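Local coordinates for protein kinase domain-containing protein (Chaetomium thermophilum, PDB 6Z3U) that probably phosphorylates serine and threonine residues of proteins with ATP, serving as the cyclin-dependent kinase of the CDK-activating (CAK) complex, at residues E318-V323 with Q365-K370; K198-M203 with E393-K398; V357-R362 with H380-T385. One frame throughout, in Å; residues are numbered along the deposited sequence.

Contact 1: E318-V323 with Q365-K370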
loop_
_atom_site.group_PDB
_atom_site.type_symbol
_atom_site.label_atom_id
_atom_site.label_comp_id
_atom_site.label_asym_id
_atom_site.label_seq_id
_atom_site.Cartn_x
_atom_site.Cartn_y
_atom_site.Cartn_z
ATOM N N GLU B 318 -18.986 13.237 28.591
ATOM C CA GLU B 318 -20.401 13.268 28.238
ATOM C C GLU B 318 -20.599 13.171 26.729
ATOM O O GLU B 318 -21.406 12.365 26.251
ATOM C CB GLU B 318 -21.044 14.549 28.777
ATOM C CG GLU B 318 -21.278 14.548 30.283
ATOM C CD GLU B 318 -19.996 14.376 31.080
ATOM O OE1 GLU B 318 -19.974 13.523 31.994
ATOM O OE2 GLU B 318 -19.008 15.081 30.781
ATOM N N ASN B 319 -19.869 13.982 25.967
ATOM C CA ASN B 319 -19.989 13.993 24.517
ATOM C C ASN B 319 -19.050 13.010 23.834
ATOM O O ASN B 319 -19.184 12.787 22.626
ATOM C CB ASN B 319 -19.720 15.405 23.981
ATOM C CG ASN B 319 -18.344 15.927 24.365
ATOM O OD1 ASN B 319 -17.373 15.176 24.418
ATOM N ND2 ASN B 319 -18.261 17.224 24.634
ATOM N N TRP B 320 -18.123 12.407 24.572
ATOM C CA TRP B 320 -17.089 11.549 23.988
ATOM C C TRP B 320 -16.625 10.562 25.049
ATOM O O TRP B 320 -15.557 10.722 25.651
ATOM C CB TRP B 320 -15.921 12.387 23.470
ATOM C CG TRP B 320 -14.910 11.639 22.654
ATOM C CD1 TRP B 320 -14.836 10.289 22.456
ATOM C CD2 TRP B 320 -13.816 12.212 21.926
ATOM N NE1 TRP B 320 -13.764 9.989 21.648
ATOM C CE2 TRP B 320 -13.123 11.152 21.311
ATOM C CE3 TRP B 320 -13.357 13.519 21.738
ATOM C CZ2 TRP B 320 -11.998 11.359 20.517
ATOM C CZ3 TRP B 320 -12.243 13.722 20.950
ATOM C CH2 TRP B 320 -11.576 12.649 20.348
ATOM N N PRO B 321 -17.419 9.524 25.309
ATOM C CA PRO B 321 -17.063 8.577 26.374
ATOM C C PRO B 321 -15.671 7.998 26.177
ATOM O O PRO B 321 -15.296 7.584 25.078
ATOM C CB PRO B 321 -18.147 7.499 26.258
ATOM C CG PRO B 321 -19.305 8.194 25.636
ATOM C CD PRO B 321 -18.714 9.197 24.688
ATOM N N GLY B 322 -14.903 7.970 27.264
ATOM C CA GLY B 322 -13.564 7.431 27.253
ATOM C C GLY B 322 -12.500 8.375 26.746
ATOM O O GLY B 322 -11.333 7.975 26.669
ATOM N N VAL B 323 -12.859 9.612 26.396
ATOM C CA VAL B 323 -11.876 10.539 25.841
ATOM C C VAL B 323 -10.749 10.780 26.839
ATOM O O VAL B 323 -9.568 10.795 26.471
ATOM C CB VAL B 323 -12.561 11.855 25.422
ATOM C CG1 VAL B 323 -13.166 12.560 26.626
ATOM C CG2 VAL B 323 -11.575 12.764 24.697
ATOM N N GLN B 365 -17.022 17.016 14.205
ATOM C CA GLN B 365 -17.508 16.399 15.429
ATOM C C GLN B 365 -16.325 15.907 16.251
ATOM O O GLN B 365 -15.419 15.254 15.724
ATOM C CB GLN B 365 -18.453 15.241 15.112
ATOM C CG GLN B 365 -19.742 15.669 14.434
ATOM C CD GLN B 365 -20.569 16.589 15.306
ATOM O OE1 GLN B 365 -21.096 16.179 16.340
ATOM N NE2 GLN B 365 -20.675 17.847 14.899
ATOM N N LEU B 366 -16.341 16.216 17.547
ATOM C CA LEU B 366 -15.221 15.851 18.407
ATOM C C LEU B 366 -15.037 14.340 18.455
ATOM O O LEU B 366 -13.943 13.826 18.193
ATOM C CB LEU B 366 -15.441 16.420 19.807
ATOM C CG LEU B 366 -15.500 17.948 19.863
ATOM C CD1 LEU B 366 -16.042 18.416 21.198
ATOM C CD2 LEU B 366 -14.123 18.540 19.606
ATOM N N ASP B 367 -16.094 13.613 18.781
ATOM C CA ASP B 367 -16.014 12.159 18.832
ATOM C C ASP B 367 -15.969 11.614 17.410
ATOM O O ASP B 367 -16.937 11.794 16.660
ATOM C CB ASP B 367 -17.210 11.599 19.591
ATOM C CG ASP B 367 -17.059 10.129 19.911
ATOM O OD1 ASP B 367 -16.173 9.474 19.326
ATOM O OD2 ASP B 367 -17.826 9.631 20.761
ATOM N N PRO B 368 -14.886 10.952 16.991
ATOM C CA PRO B 368 -14.816 10.481 15.597
ATOM C C PRO B 368 -15.913 9.502 15.231
ATOM O O PRO B 368 -16.193 9.327 14.038
ATOM C CB PRO B 368 -13.428 9.831 15.508
ATOM C CG PRO B 368 -13.056 9.512 16.910
ATOM C CD PRO B 368 -13.691 10.567 17.763
ATOM N N LYS B 369 -16.537 8.852 16.214
ATOM C CA LYS B 369 -17.601 7.901 15.914
ATOM C C LYS B 369 -18.829 8.591 15.331
ATOM O O LYS B 369 -19.499 8.023 14.461
ATOM C CB LYS B 369 -17.968 7.125 17.179
ATOM C CG LYS B 369 -16.830 6.269 17.721
ATOM C CD LYS B 369 -17.193 5.611 19.041
ATOM C CE LYS B 369 -17.139 6.600 20.200
ATOM N NZ LYS B 369 -17.664 6.022 21.477
ATOM N N LYS B 370 -19.134 9.808 15.782
ATOM C CA LYS B 370 -20.256 10.577 15.257
ATOM C C LYS B 370 -19.840 11.547 14.160
ATOM O O LYS B 370 -20.674 12.326 13.688
ATOM C CB LYS B 370 -20.955 11.341 16.392
ATOM C CG LYS B 370 -20.092 12.382 17.101
ATOM C CD LYS B 370 -20.711 12.812 18.438
ATOM C CE LYS B 370 -19.887 13.904 19.131
ATOM N NZ LYS B 370 -20.065 15.266 18.531
#

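Contact 2: K198-M203 with E393-K398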
loop_
_atom_site.group_PDB
_atom_site.type_symbol
_atom_site.label_atom_id
_atom_site.label_comp_id
_atom_site.label_asym_id
_atom_site.label_seq_id
_atom_site.Cartn_x
_atom_site.Cartn_y
_atom_site.Cartn_z
ATOM N N LYS B 198 -17.647 24.986 -3.468
ATOM C CA LYS B 198 -18.394 23.743 -3.630
ATOM C C LYS B 198 -17.760 22.852 -4.693
ATOM O O LYS B 198 -17.773 21.622 -4.570
ATOM C CB LYS B 198 -19.850 24.051 -3.983
ATOM C CG LYS B 198 -20.730 22.817 -4.099
ATOM C CD LYS B 198 -22.181 23.163 -4.417
ATOM C CE LYS B 198 -22.877 23.833 -3.243
ATOM N NZ LYS B 198 -24.323 24.070 -3.511
ATOM N N ALA B 199 -17.208 23.453 -5.749
ATOM C CA ALA B 199 -16.568 22.655 -6.788
ATOM C C ALA B 199 -15.281 22.018 -6.279
ATOM O O ALA B 199 -15.027 20.833 -6.524
ATOM C CB ALA B 199 -16.289 23.518 -8.017
ATOM N N TRP B 200 -14.457 22.791 -5.569
ATOM C CA TRP B 200 -13.221 22.246 -5.014
ATOM C C TRP B 200 -13.517 21.173 -3.976
ATOM O O TRP B 200 -12.958 20.071 -4.023
ATOM C CB TRP B 200 -12.387 23.370 -4.401
ATOM C CG TRP B 200 -11.733 24.267 -5.409
ATOM C CD1 TRP B 200 -11.261 23.912 -6.640
ATOM C CD2 TRP B 200 -11.490 25.673 -5.277
ATOM N NE1 TRP B 200 -10.730 25.008 -7.277
ATOM C CE2 TRP B 200 -10.861 26.102 -6.462
ATOM C CE3 TRP B 200 -11.743 26.609 -4.270
ATOM C CZ2 TRP B 200 -10.477 27.425 -6.667
ATOM C CZ3 TRP B 200 -11.362 27.924 -4.477
ATOM C CH2 TRP B 200 -10.736 28.318 -5.665
ATOM N N MET B 201 -14.405 21.477 -3.027
ATOM C CA MET B 201 -14.726 20.515 -1.980
ATOM C C MET B 201 -15.270 19.218 -2.566
ATOM O O MET B 201 -15.009 18.133 -2.035
ATOM C CB MET B 201 -15.733 21.130 -1.010
ATOM C CG MET B 201 -15.146 22.189 -0.094
ATOM S SD MET B 201 -13.880 21.535 1.006
ATOM C CE MET B 201 -14.823 20.316 1.913
ATOM N N GLY B 202 -16.032 19.306 -3.659
ATOM C CA GLY B 202 -16.492 18.097 -4.324
ATOM C C GLY B 202 -15.345 17.233 -4.808
ATOM O O GLY B 202 -15.388 16.005 -4.701
ATOM N N MET B 203 -14.306 17.864 -5.357
ATOM C CA MET B 203 -13.129 17.123 -5.795
ATOM C C MET B 203 -12.408 16.493 -4.609
ATOM O O MET B 203 -12.108 15.293 -4.618
ATOM C CB MET B 203 -12.198 18.062 -6.561
ATOM C CG MET B 203 -12.798 18.562 -7.860
ATOM S SD MET B 203 -11.902 19.957 -8.553
ATOM C CE MET B 203 -12.834 20.247 -10.053
ATOM N N GLU B 393 -13.538 24.168 -15.765
ATOM C CA GLU B 393 -12.967 25.051 -16.771
ATOM C C GLU B 393 -13.139 26.521 -16.411
ATOM O O GLU B 393 -12.396 27.364 -16.927
ATOM C CB GLU B 393 -13.607 24.779 -18.134
ATOM C CG GLU B 393 -13.017 23.592 -18.889
ATOM C CD GLU B 393 -13.376 22.255 -18.266
ATOM O OE1 GLU B 393 -12.509 21.352 -18.250
ATOM O OE2 GLU B 393 -14.522 22.105 -17.789
ATOM N N ASP B 394 -14.087 26.846 -15.534
ATOM C CA ASP B 394 -14.337 28.221 -15.128
ATOM C C ASP B 394 -13.761 28.554 -13.759
ATOM O O ASP B 394 -13.983 29.664 -13.266
ATOM C CB ASP B 394 -15.845 28.504 -15.126
ATOM C CG ASP B 394 -16.437 28.537 -16.522
ATOM O OD1 ASP B 394 -15.777 28.044 -17.463
ATOM O OD2 ASP B 394 -17.562 29.057 -16.678
ATOM N N LEU B 395 -13.033 27.632 -13.134
ATOM C CA LEU B 395 -12.495 27.892 -11.811
ATOM C C LEU B 395 -11.380 28.931 -11.890
ATOM O O LEU B 395 -10.732 29.086 -12.928
ATOM C CB LEU B 395 -11.966 26.604 -11.188
ATOM C CG LEU B 395 -13.006 25.651 -10.595
ATOM C CD1 LEU B 395 -12.373 24.324 -10.216
ATOM C CD2 LEU B 395 -13.672 26.275 -9.378
ATOM N N PRO B 396 -11.125 29.645 -10.794
ATOM C CA PRO B 396 -10.033 30.625 -10.801
ATOM C C PRO B 396 -8.681 29.972 -11.045
ATOM O O PRO B 396 -8.396 28.879 -10.549
ATOM C CB PRO B 396 -10.107 31.248 -9.401
ATOM C CG PRO B 396 -11.497 31.006 -8.944
ATOM C CD PRO B 396 -11.919 29.708 -9.556
ATOM N N LYS B 397 -7.848 30.655 -11.823
ATOM C CA LYS B 397 -6.478 30.243 -12.083
ATOM C C LYS B 397 -5.522 31.121 -11.279
ATOM O O LYS B 397 -5.845 32.254 -10.913
ATOM C CB LYS B 397 -6.138 30.354 -13.575
ATOM C CG LYS B 397 -6.467 29.129 -14.429
ATOM C CD LYS B 397 -7.951 28.777 -14.386
ATOM C CE LYS B 397 -8.281 27.623 -15.330
ATOM N NZ LYS B 397 -9.554 26.927 -14.969
ATOM N N LYS B 398 -4.337 30.584 -11.001
ATOM C CA LYS B 398 -3.315 31.381 -10.336
ATOM C C LYS B 398 -2.902 32.535 -11.244
ATOM O O LYS B 398 -2.967 32.439 -12.472
ATOM C CB LYS B 398 -2.094 30.527 -9.992
ATOM C CG LYS B 398 -1.522 29.776 -11.182
ATOM C CD LYS B 398 -0.075 29.368 -10.957
ATOM C CE LYS B 398 0.513 28.735 -12.211
ATOM N NZ LYS B 398 0.465 29.660 -13.387
#

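Contact 3: V357-R362 with H380-T385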
loop_
_atom_site.group_PDB
_atom_site.type_symbol
_atom_site.label_atom_id
_atom_site.label_comp_id
_atom_site.label_asym_id
_atom_site.label_seq_id
_atom_site.Cartn_x
_atom_site.Cartn_y
_atom_site.Cartn_z
ATOM N N VAL B 357 -22.913 24.918 5.976
ATOM C CA VAL B 357 -22.466 24.889 7.364
ATOM C C VAL B 357 -22.928 23.609 8.044
ATOM O O VAL B 357 -22.298 23.143 9.001
ATOM C CB VAL B 357 -22.961 26.145 8.103
ATOM C CG1 VAL B 357 -22.754 26.001 9.605
ATOM C CG2 VAL B 357 -22.241 27.377 7.573
ATOM N N ASP B 358 -24.018 23.009 7.563
ATOM C CA ASP B 358 -24.419 21.701 8.072
ATOM C C ASP B 358 -23.326 20.675 7.808
ATOM O O ASP B 358 -22.942 19.913 8.701
ATOM C CB ASP B 358 -25.736 21.275 7.424
ATOM C CG ASP B 358 -26.262 19.961 7.970
ATOM O OD1 ASP B 358 -26.680 19.932 9.145
ATOM O OD2 ASP B 358 -26.269 18.959 7.225
ATOM N N LEU B 359 -22.804 20.652 6.581
ATOM C CA LEU B 359 -21.723 19.730 6.247
ATOM C C LEU B 359 -20.470 20.035 7.061
ATOM O O LEU B 359 -19.843 19.128 7.618
ATOM C CB LEU B 359 -21.423 19.808 4.749
ATOM C CG LEU B 359 -20.344 18.872 4.206
ATOM C CD1 LEU B 359 -20.741 17.436 4.444
ATOM C CD2 LEU B 359 -20.101 19.128 2.727
ATOM N N LEU B 360 -20.085 21.312 7.131
ATOM C CA LEU B 360 -18.901 21.692 7.897
ATOM C C LEU B 360 -19.000 21.194 9.332
ATOM O O LEU B 360 -18.048 20.620 9.875
ATOM C CB LEU B 360 -18.732 23.211 7.874
ATOM C CG LEU B 360 -17.327 23.816 7.995
ATOM C CD1 LEU B 360 -17.394 25.122 8.788
ATOM C CD2 LEU B 360 -16.314 22.875 8.617
ATOM N N TRP B 361 -20.160 21.390 9.958
ATOM C CA TRP B 361 -20.332 21.012 11.356
ATOM C C TRP B 361 -20.247 19.505 11.551
ATOM O O TRP B 361 -19.748 19.043 12.584
ATOM C CB TRP B 361 -21.671 21.545 11.860
ATOM C CG TRP B 361 -22.017 21.143 13.250
ATOM C CD1 TRP B 361 -21.552 21.700 14.405
ATOM C CD2 TRP B 361 -22.919 20.104 13.638
ATOM N NE1 TRP B 361 -22.110 21.066 15.491
ATOM C CE2 TRP B 361 -22.954 20.085 15.045
ATOM C CE3 TRP B 361 -23.698 19.185 12.931
ATOM C CZ2 TRP B 361 -23.733 19.181 15.758
ATOM C CZ3 TRP B 361 -24.475 18.292 13.640
ATOM C CH2 TRP B 361 -24.485 18.295 15.039
ATOM N N ARG B 362 -20.726 18.721 10.583
ATOM C CA ARG B 362 -20.655 17.272 10.723
ATOM C C ARG B 362 -19.227 16.762 10.588
ATOM O O ARG B 362 -18.881 15.736 11.185
ATOM C CB ARG B 362 -21.558 16.589 9.698
ATOM C CG ARG B 362 -23.039 16.879 9.887
ATOM C CD ARG B 362 -23.907 15.900 9.111
ATOM N NE ARG B 362 -25.288 16.366 8.986
ATOM C CZ ARG B 362 -26.214 16.244 9.933
ATOM N NH1 ARG B 362 -25.916 15.672 11.093
ATOM N NH2 ARG B 362 -27.442 16.699 9.722
ATOM N N HIS B 380 -24.570 14.229 0.831
ATOM C CA HIS B 380 -25.161 15.353 1.544
ATOM C C HIS B 380 -25.919 16.266 0.582
ATOM O O HIS B 380 -25.709 16.250 -0.633
ATOM C CB HIS B 380 -24.074 16.135 2.280
ATOM C CG HIS B 380 -24.599 17.034 3.355
ATOM N ND1 HIS B 380 -24.429 18.401 3.328
ATOM C CD2 HIS B 380 -25.301 16.764 4.479
ATOM C CE1 HIS B 380 -24.997 18.934 4.395
ATOM N NE2 HIS B 380 -25.534 17.962 5.109
ATOM N N ARG B 381 -26.826 17.072 1.149
ATOM C CA ARG B 381 -27.651 17.956 0.334
ATOM C C ARG B 381 -26.887 19.160 -0.203
ATOM O O ARG B 381 -27.331 19.769 -1.183
ATOM C CB ARG B 381 -28.853 18.469 1.135
ATOM C CG ARG B 381 -29.939 17.443 1.410
ATOM C CD ARG B 381 -31.310 18.113 1.463
ATOM N NE ARG B 381 -32.301 17.311 2.180
ATOM C CZ ARG B 381 -32.992 16.305 1.645
ATOM N NH1 ARG B 381 -33.873 15.639 2.380
ATOM N NH2 ARG B 381 -32.807 15.961 0.378
ATOM N N TRP B 382 -25.759 19.522 0.413
ATOM C CA TRP B 382 -25.060 20.740 0.011
ATOM C C TRP B 382 -24.720 20.725 -1.474
ATOM O O TRP B 382 -24.743 21.769 -2.135
ATOM C CB TRP B 382 -23.789 20.914 0.838
ATOM C CG TRP B 382 -23.092 22.211 0.584
ATOM C CD1 TRP B 382 -23.667 23.442 0.479
ATOM C CD2 TRP B 382 -21.686 22.404 0.378
ATOM N NE1 TRP B 382 -22.707 24.395 0.234
ATOM C CE2 TRP B 382 -21.483 23.782 0.167
ATOM C CE3 TRP B 382 -20.582 21.548 0.357
ATOM C CZ2 TRP B 382 -20.222 24.322 -0.064
ATOM C CZ3 TRP B 382 -19.330 22.086 0.128
ATOM C CH2 TRP B 382 -19.162 23.461 -0.082
ATOM N N TRP B 383 -24.382 19.551 -2.014
ATOM C CA TRP B 383 -23.950 19.487 -3.406
ATOM C C TRP B 383 -25.107 19.766 -4.356
ATOM O O TRP B 383 -24.935 20.467 -5.361
ATOM C CB TRP B 383 -23.336 18.121 -3.708
ATOM C CG TRP B 383 -22.314 17.688 -2.709
ATOM C CD1 TRP B 383 -22.418 16.651 -1.832
ATOM C CD2 TRP B 383 -21.035 18.285 -2.476
ATOM N NE1 TRP B 383 -21.281 16.562 -1.070
ATOM C CE2 TRP B 383 -20.416 17.556 -1.445
ATOM C CE3 TRP B 383 -20.351 19.367 -3.039
ATOM C CZ2 TRP B 383 -19.150 17.869 -0.966
ATOM C CZ3 TRP B 383 -19.094 19.678 -2.562
ATOM C CH2 TRP B 383 -18.506 18.930 -1.535
ATOM N N ARG B 384 -26.293 19.236 -4.056
ATOM C CA ARG B 384 -27.464 19.435 -4.900
ATOM C C ARG B 384 -28.282 20.666 -4.522
ATOM O O ARG B 384 -29.288 20.947 -5.182
ATOM C CB ARG B 384 -28.356 18.181 -4.869
ATOM C CG ARG B 384 -28.637 17.587 -3.488
ATOM C CD ARG B 384 -28.940 16.094 -3.598
ATOM N NE ARG B 384 -28.912 15.414 -2.304
ATOM C CZ ARG B 384 -29.987 15.049 -1.610
ATOM N NH1 ARG B 384 -31.209 15.290 -2.071
ATOM N NH2 ARG B 384 -29.837 14.436 -0.443
ATOM N N THR B 385 -27.879 21.406 -3.495
ATOM C CA THR B 385 -28.502 22.678 -3.160
ATOM C C THR B 385 -27.851 23.795 -3.967
ATOM O O THR B 385 -26.640 23.780 -4.205
ATOM C CB THR B 385 -28.372 22.969 -1.665
ATOM O OG1 THR B 385 -29.217 22.077 -0.926
ATOM C CG2 THR B 385 -28.769 24.401 -1.356
#

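Contact 1: E318-V323 with Q365-K370
Asp367 OD1, on the carboxylate laid against Trp320, accepts Lys369 N at 3.2 Å with an N-H...O angle of 167°, from above the carboxylate plane. This is an Asx turn, set in the Leu-Asp-Pro-x-x-Arg sequence of subdomain XI in the kinase C-terminal lobe. Asp367 OD2 has a long ion pair with Lys369 NZ. Asp367 holds CG anti to its N, beside the carbonyl carbon, which brings the carboxylate onto the indole: the planes are 19° apart and Asp367 CG sits 3.4 Å from Trp320 CD1. Over the middle of the same face, Asp367 CA makes a CH-pi contact 3.9 Å from the centroid of the Trp320 five-membered ring, 12° off the normal. Leu366 O lies over this face nearer the rim and is hydrogen-bonded to Arg371. Pro368 CD meets the indole obliquely at CZ2. Val323 CG2 covers the opposite face, brought back by the type II turn Trp320-Val323. Trp320 NE1 does not bond Asp367; it donates to Thr38 O of another chain, the RING-type domain-containing protein, so this indole borders the interface with that subunit. Lys370 CE rests 3.7 Å from Asn319 O, while Lys370 NZ donates to Gln365 OE1 at 2.6 Å.

Contact 2: K198-M203 with E393-K398
Leu395 carries this contact, pushing both methyls of its isobutyl group against the helix residues Ala199, Trp200 and Met203. Its two branches divide the work. Leu395 CD2 stands over one face of the Trp200 indole, 4.2 Å from the centroid of the five-membered ring and 28° off the ring normal, a CH-pi approach offset toward the rim; Leu395 CD2 also lies 4.0 Å from Ala199 CB. Leu395 CD1 lies on the same side of the indole, out past its five-membered ring, 3.4 Å from Trp200 NE1. Leu395 CD1 also meets Met203 CE tip to tip at 4.1 Å. Pro396 adds a smaller contact, Pro396 CD lying obliquely 4.0 Å from Trp200 CZ2.

What brings these groups together is a C-terminal tail folded back onto helix 194-213, a long helix of the kinase C-terminal lobe. Ala199 and Met203 are one turn apart, linked by the backbone bond from Met203 N to Ala199 O, so both point their CB atoms at the tail. Trp200 holds its CG anti to the carbonyl carbon (chi1 -73°), and its ring swings toward Leu395 although its CB does not point there. Around the indole, Tyr192 meets the ring edge-to-face and Leu180, Leu183 and Leu289 pack on it. On the tail side, Lys397 NZ turns back to donate to Leu395 O at 3.2 Å, tilted from the carbonyl plane, so Leu395 O is tied to a side chain two residues on.

No hydrogen bond crosses between the two segments. The tail is therefore held here by buried methyl-to-indole and other apolar contacts, which lack the directionality of a hydrogen bond.

Contact 3: V357-R362 with H380-T385
Helix 353-363 meets the segment 380-385, late in the C-terminal lobe, whose His-Arg-Trp-Trp sequence corresponds to the His-Pro-Trp-Phe found at the end of many kinase domains. Two kinds of contact join them, one polar and one apolar. In the polar part, His380 NE2 donates to Asp358 OD2 with an N-H...O angle of 147°. The modelled 2.5 Å between His380 NE2 and Asp358 OD2 is doubtful as an exact length at this resolution, but the orientation supports the bond: OD2 lies at the edge of the imidazole, and the carboxylate and ring are nearly coplanar. Arg362 NE, one helical turn on from Asp358, reaches the same OD2 at 3.3 Å from above the carboxylate plane, forming a salt bridge. Lys342 pairs with Asp358 OD1.

The apolar part is Leu359, whose branches separate. Leu359 CD1 lies over one face of the His380 ring, 4.3 Å from its centroid and 26° off the normal. With CG anti to the backbone N (chi1 -178°), the side chain extends toward the tryptophans, where Leu359 CD2 lies 3.4 Å from Trp382 CE3 and 4.0 Å from Trp383 CZ2, oblique to both rings. Trp382 CE3 in turn sits over a face of the Trp383 indole, whose NE1 is hydrogen-bonded to Met377 O.

Asp358 is flanked by the cationic Arg362 and Lys342 and accepts from His380, so its carboxylate is probably ionised. That carboxylate may in turn raise the proton affinity of His380, an effect partly offset by the nearby Arg362, while Leu359 shields one side of the imidazole.

From the N terminus, the first segment is 198-203 on helix 194-213, and its partner 393-398 is the last, so contact 2 closes a loop that contains both others and ties that helix to the C-terminal segment after helix 381-384. Inside it the order is 318-323, 357-362, 365-370, 380-385: contacts 1 and 3 alternate and cross. Contact 1 joins the loop after helix 301-311 to the loop after helix 353-363. Contact 3 joins helix 353-363 to helix 381-384, which touches helix 194-213 of contact 2; those two contact centres are about 17 Å apart. Contact 1 does not touch contact 2. Contacts 1 and 3 tie elements within the C-terminal lobe, and contact 2 fastens the tail to it.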